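Local coordinates for Polyphosphate:AMP phosphotransferase (Meiothermus ruber H328, PDB 5O6M), which transfers phosphate from inorganic polyphosphate to nucleotides, converting AMP to ADP and ADP to ATP, at residues D127-R132 against E208-A213; R147-F152 against R215-E220. The protein carries 1 engineered substitution. One frame throughout, in Å; residues are numbered along the deposited sequence.

In the fold
Both interactions lie within the P-loop-type kinase fold of the PPK2 family and share helix 203-217, which leads into strand 224-228 at one border of the five-stranded parallel sheet. Their centres are about 13 Å apart. Along the chain the segments alternate: 127-132, then 147-152, then 208-213 and 215-220. Interaction 1 joins the middle of helix 203-217 to the turn and helix 130-133 beside the ATP adenine; interaction 2 joins its C-terminal end to helix 145-158, whose other contacts reach a second subunit. One helix thus ties the nucleotide pocket to the neighbourhood of a subunit interface. Arg132 of interaction 1 and Arg215 of interaction 2 also each meet a bound phosphate.

Interaction 1. Residues D127-R132 against E208-A213; sequences DVLVVR and EAYEAA. With ATP (adenosine-5'-triphosphate), chain X; PO4 (phosphate ion), chain Z.
Behind the adenine end of the ATP pocket in this P-loop-type kinase fold, Leu129, at the N-cap position of helix 130-133, packs against Ala209 and Tyr210 of helix 203-217. Its two methyls divide the work. Leu129 CD2 sits over the centre of the Tyr210 ring, 3.8 Å from the centroid and 9° off the ring normal, a CH-pi contact; Leu129 CD1 reaches toward the hydroxyl end, 3.6 Å from Tyr210 CE1. The same Leu129 CD2 also meets Ala209 CB, at 3.9 Å. The Tyr210 hydroxyl is bound to Gln63, which fixes the far end of the ring. Close by, a water donates to both Val128 O and Ala209 O, bridging the two backbones. Facing away from this helix, Val130 CG1 packs 3.6 Å from ATP C2, and Asp127 OD1 takes a weak bond from ATP N6, so the same short segment has one side on the nucleotide.

Arg132 reaches across helix 203-217, CG anti to its own N (chi1 151°) and the chain extended to NE. Ala209 CA lies over one guanidinium face. The group ends at a phosphate probably left from crystallisation: Arg132 NH1 donates weakly to O4, and Arg132 NH2 donates to phosphate O2 at 3.1 Å.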
# COMPACT_ATOMS: atom_id res chain seq x y z
N ASP D 127 -11.16 17.61 3.95
CA ASP D 127 -11.83 17.72 2.66
C ASP D 127 -13.18 18.43 2.73
O ASP D 127 -13.86 18.54 1.71
CB ASP D 127 -11.98 16.33 2.03
CG ASP D 127 -10.66 15.76 1.54
OD1 ASP D 127 -10.11 16.30 0.56
OD2 ASP D 127 -10.17 14.78 2.14
N VAL D 128 -13.58 18.90 3.91
CA VAL D 128 -14.70 19.83 4.03
C VAL D 128 -14.25 21.01 4.89
O VAL D 128 -15.09 21.76 5.42
CB VAL D 128 -15.95 19.16 4.62
CG1 VAL D 128 -16.47 18.08 3.68
CG2 VAL D 128 -15.66 18.62 6.01
N LEU D 129 -12.94 21.18 5.04
CA LEU D 129 -12.40 22.30 5.80
C LEU D 129 -11.57 23.19 4.89
O LEU D 129 -12.11 24.10 4.25
CB LEU D 129 -11.56 21.80 6.98
CG LEU D 129 -12.31 21.07 8.10
CD1 LEU D 129 -11.34 20.41 9.06
CD2 LEU D 129 -13.22 22.05 8.84
N VAL D 130 -10.26 22.94 4.81
CA VAL D 130 -9.43 23.71 3.89
C VAL D 130 -9.97 23.61 2.47
O VAL D 130 -9.89 24.56 1.70
CB VAL D 130 -7.96 23.25 3.98
CG1 VAL D 130 -7.83 21.78 3.60
CG2 VAL D 130 -7.08 24.11 3.09
N VAL D 131 -10.53 22.45 2.11
CA VAL D 131 -11.11 22.28 0.78
C VAL D 131 -12.29 23.23 0.60
O VAL D 131 -12.49 23.80 -0.48
CB VAL D 131 -11.51 20.82 0.55
CG1 VAL D 131 -12.45 20.70 -0.66
CG2 VAL D 131 -10.28 19.95 0.35
N ARG D 132 -13.10 23.40 1.65
CA ARG D 132 -14.22 24.32 1.59
C ARG D 132 -13.77 25.78 1.69
O ARG D 132 -14.20 26.62 0.90
CB ARG D 132 -15.22 23.99 2.69
CG ARG D 132 -16.03 25.17 3.20
CD ARG D 132 -17.16 24.71 4.11
NE ARG D 132 -17.73 25.80 4.88
CZ ARG D 132 -18.96 25.79 5.39
NH1 ARG D 132 -19.76 24.75 5.19
NH2 ARG D 132 -19.40 26.83 6.09
N GLU D 208 -16.27 28.80 10.76
CA GLU D 208 -17.57 28.43 10.20
C GLU D 208 -17.54 27.01 9.64
O GLU D 208 -18.48 26.23 9.85
CB GLU D 208 -17.97 29.43 9.12
CG GLU D 208 -18.25 30.82 9.66
CD GLU D 208 -18.34 31.87 8.58
OE1 GLU D 208 -18.20 31.51 7.39
OE2 GLU D 208 -18.55 33.05 8.91
N ALA D 209 -16.47 26.65 8.93
CA ALA D 209 -16.36 25.31 8.38
C ALA D 209 -16.34 24.26 9.50
O ALA D 209 -16.96 23.20 9.38
CB ALA D 209 -15.12 25.19 7.50
N TYR D 210 -15.62 24.55 10.59
CA TYR D 210 -15.58 23.60 11.69
C TYR D 210 -16.96 23.42 12.32
O TYR D 210 -17.36 22.29 12.61
CB TYR D 210 -14.56 24.03 12.74
CG TYR D 210 -13.18 23.44 12.52
CD1 TYR D 210 -12.97 22.07 12.70
CD2 TYR D 210 -12.10 24.23 12.15
CE1 TYR D 210 -11.71 21.51 12.51
CE2 TYR D 210 -10.84 23.68 11.96
CZ TYR D 210 -10.66 22.32 12.14
OH TYR D 210 -9.41 21.77 11.96
N GLU D 211 -17.69 24.51 12.52
CA GLU D 211 -19.03 24.38 13.07
C GLU D 211 -19.93 23.58 12.14
O GLU D 211 -20.71 22.73 12.58
CB GLU D 211 -19.63 25.76 13.36
CG GLU D 211 -21.02 25.69 13.98
CD GLU D 211 -21.56 27.05 14.39
OE1 GLU D 211 -22.30 27.67 13.59
OE2 GLU D 211 -21.24 27.50 15.51
N ALA D 212 -19.84 23.85 10.83
CA ALA D 212 -20.64 23.09 9.87
C ALA D 212 -20.25 21.62 9.89
O ALA D 212 -21.11 20.74 9.95
CB ALA D 212 -20.46 23.68 8.47
N ALA D 213 -18.95 21.34 9.83
CA ALA D 213 -18.48 19.95 9.84
C ALA D 213 -18.91 19.25 11.12
O ALA D 213 -19.42 18.12 11.08
CB ALA D 213 -16.96 19.91 9.69
PG ATP X . 0.70 20.38 10.60
O1G ATP X . -0.29 19.25 10.62
O2G ATP X . 0.04 21.75 10.63
O3G ATP X . 1.72 20.29 11.75
PB ATP X . 3.00 19.90 8.85
O1B ATP X . 3.83 21.05 8.42
O2B ATP X . 3.54 19.07 10.01
O3B ATP X . 1.53 20.35 9.23
PA ATP X . 1.51 18.23 6.92
O1A ATP X . 1.02 17.08 7.71
O2A ATP X . 2.00 17.85 5.52
O3A ATP X . 2.76 18.90 7.64
O5' ATP X . 0.29 19.31 6.66
C5' ATP X . 0.40 20.28 5.60
C4' ATP X . -0.94 20.83 5.18
O4' ATP X . -1.74 19.83 4.51
C3' ATP X . -1.82 21.42 6.29
O3' ATP X . -1.88 22.83 6.15
C2' ATP X . -3.20 20.79 6.03
O2' ATP X . -4.28 21.71 6.14
C1' ATP X . -3.05 20.34 4.58
N9 ATP X . -4.00 19.33 4.14
C8 ATP X . -4.37 18.17 4.77
N7 ATP X . -5.34 17.52 4.18
C5 ATP X . -5.63 18.30 3.07
C6 ATP X . -6.58 18.16 2.04
N6 ATP X . -7.49 17.18 1.99
N1 ATP X . -6.60 19.11 1.08
C2 ATP X . -5.74 20.13 1.16
N3 ATP X . -4.81 20.37 2.09
C4 ATP X . -4.81 19.41 3.02
P PO4 Z . -23.24 26.25 6.79
O1 PO4 Z . -22.85 26.11 8.25
O2 PO4 Z . -22.44 27.36 6.15
O3 PO4 Z . -24.71 26.58 6.71
O4 PO4 Z . -22.97 24.95 6.06
O HOH W 1 -17.01 22.29 6.88

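Interaction 2. Residues R147-F152 against R215-E220; sequences RHIREF and RETSTE
Arg150 of helix 145-158 reaches across to the last turn of helix 203-217, where a salt-bridge network joins two helices of the PPK2 fold that lead into neighbouring strands, 161-169 and 224-228. One nitrogen holds two acceptors. Arg150 NH1 donates to the backbone Glu216 O at 2.7 Å, nearly straight at 164° and close to the guanidinium plane. The same NH1 makes a salt bridge to Glu216 OE1 at 2.9 Å, more bent, with the carboxylate plane turned 45° from the guanidinium. A bend at chi3 brings the guanidinium back beside its own helix, one face against the backbone N of Arg147, while a bend at chi2 of Glu216 brings the carboxylate round to meet it. A water closes the ring, accepting from Arg150 NH2 and donating to Glu216 OE1. Replacing Arg150 with an alanine would probably leave Glu216 O and OE1 without their shared donor and the carboxylate freer to turn.

Arg215 NH2 adds a weak salt bridge to Glu216 OE2. The aliphatic part of Arg150 lies against the Glu216 carbonyl, with Arg150 CG also 3.9 Å from Thr217 CA, and Arg150 CD comes within 4.2 Å of Thr219 CG2. Thr217 turns its hydroxyl back to Ala213 O, leaving its methyl for an apolar contact, Thr217 CG2 to Ile149 CG2 at 4.0 Å.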
# COMPACT_ATOMS: atom_id res chain seq x y z
N ARG D 147 -22.49 13.99 4.05
CA ARG D 147 -23.18 12.72 3.98
C ARG D 147 -22.20 11.56 3.85
O ARG D 147 -22.27 10.58 4.61
CB ARG D 147 -24.15 12.73 2.80
CG ARG D 147 -24.65 11.36 2.40
CD ARG D 147 -26.12 11.20 2.64
NE ARG D 147 -26.67 10.17 1.76
CZ ARG D 147 -27.83 9.57 1.95
NH1 ARG D 147 -28.24 8.64 1.10
NH2 ARG D 147 -28.58 9.88 3.01
N HIS D 148 -21.27 11.67 2.90
CA HIS D 148 -20.24 10.64 2.73
C HIS D 148 -19.59 10.28 4.05
O HIS D 148 -19.39 9.10 4.36
CB HIS D 148 -19.17 11.14 1.76
CG HIS D 148 -19.70 11.56 0.42
ND1 HIS D 148 -18.95 12.31 -0.46
CD2 HIS D 148 -20.89 11.33 -0.18
CE1 HIS D 148 -19.67 12.53 -1.56
NE2 HIS D 148 -20.84 11.94 -1.41
N ILE D 149 -19.24 11.29 4.85
CA ILE D 149 -18.48 11.06 6.07
C ILE D 149 -19.34 10.39 7.13
O ILE D 149 -18.89 9.44 7.79
CB ILE D 149 -17.88 12.39 6.57
CG1 ILE D 149 -16.82 12.88 5.58
CG2 ILE D 149 -17.32 12.24 7.98
CD1 ILE D 149 -16.21 14.22 5.94
N ARG D 150 -20.57 10.86 7.32
CA ARG D 150 -21.46 10.20 8.27
C ARG D 150 -21.60 8.72 7.95
O ARG D 150 -21.56 7.88 8.84
CB ARG D 150 -22.84 10.88 8.28
CG ARG D 150 -22.90 12.19 9.03
CD ARG D 150 -24.35 12.63 9.22
NE ARG D 150 -25.05 12.74 7.95
CZ ARG D 150 -25.13 13.86 7.24
NH1 ARG D 150 -24.55 14.98 7.67
NH2 ARG D 150 -25.80 13.87 6.09
N GLU D 151 -21.75 8.40 6.66
CA GLU D 151 -21.96 7.02 6.25
C GLU D 151 -20.67 6.22 6.30
O GLU D 151 -20.68 5.03 6.64
CB GLU D 151 -22.57 6.97 4.85
CG GLU D 151 -23.94 7.61 4.75
CD GLU D 151 -24.93 6.98 5.72
OE1 GLU D 151 -25.81 7.70 6.23
OE2 GLU D 151 -24.82 5.76 5.98
N PHE D 152 -19.55 6.86 5.95
CA PHE D 152 -18.26 6.20 6.09
C PHE D 152 -17.99 5.83 7.54
O PHE D 152 -17.60 4.70 7.85
CB PHE D 152 -17.15 7.10 5.55
CG PHE D 152 -15.77 6.58 5.78
CD1 PHE D 152 -15.37 5.36 5.26
CD2 PHE D 152 -14.85 7.33 6.51
CE1 PHE D 152 -14.09 4.88 5.47
CE2 PHE D 152 -13.57 6.85 6.72
CZ PHE D 152 -13.19 5.63 6.20
N ARG D 215 -21.35 20.04 13.33
CA ARG D 215 -22.80 19.90 13.36
C ARG D 215 -23.28 18.81 12.40
O ARG D 215 -24.22 18.07 12.72
CB ARG D 215 -23.46 21.24 13.06
CG ARG D 215 -24.98 21.22 13.03
CD ARG D 215 -25.55 22.56 12.56
NE ARG D 215 -24.73 23.22 11.55
CZ ARG D 215 -24.90 23.11 10.24
NH1 ARG D 215 -24.10 23.77 9.41
NH2 ARG D 215 -25.86 22.34 9.75
N GLU D 216 -22.65 18.69 11.23
CA GLU D 216 -23.13 17.75 10.22
C GLU D 216 -22.73 16.31 10.51
O GLU D 216 -23.43 15.39 10.07
CB GLU D 216 -22.60 18.14 8.83
CG GLU D 216 -23.29 19.35 8.19
CD GLU D 216 -24.68 19.02 7.67
OE1 GLU D 216 -24.97 17.83 7.44
OE2 GLU D 216 -25.49 19.97 7.49
N THR D 217 -21.63 16.08 11.23
CA THR D 217 -21.06 14.74 11.32
C THR D 217 -20.97 14.19 12.73
O THR D 217 -20.43 13.09 12.91
CB THR D 217 -19.67 14.71 10.67
OG1 THR D 217 -18.79 15.57 11.40
CG2 THR D 217 -19.75 15.17 9.22
N SER D 218 -21.44 14.91 13.74
CA SER D 218 -21.47 14.36 15.09
C SER D 218 -22.68 13.44 15.23
O SER D 218 -23.82 13.90 15.12
CB SER D 218 -21.51 15.47 16.14
OG SER D 218 -21.33 14.91 17.42
N THR D 219 -22.43 12.16 15.45
CA THR D 219 -23.49 11.16 15.54
C THR D 219 -23.27 10.32 16.79
O THR D 219 -22.27 10.45 17.49
CB THR D 219 -23.52 10.26 14.30
OG1 THR D 219 -22.28 9.55 14.20
CG2 THR D 219 -23.73 11.09 13.05
N GLU D 220 -24.24 9.45 17.07
CA GLU D 220 -24.15 8.60 18.25
C GLU D 220 -23.15 7.47 18.06
O GLU D 220 -22.66 6.91 19.06
CB GLU D 220 -25.52 8.02 18.60
CG GLU D 220 -26.69 8.85 18.10
CD GLU D 220 -26.89 8.72 16.60
OE1 GLU D 220 -26.88 7.57 16.10
OE2 GLU D 220 -27.02 9.76 15.92
O HOH W 2 -26.27 16.77 4.83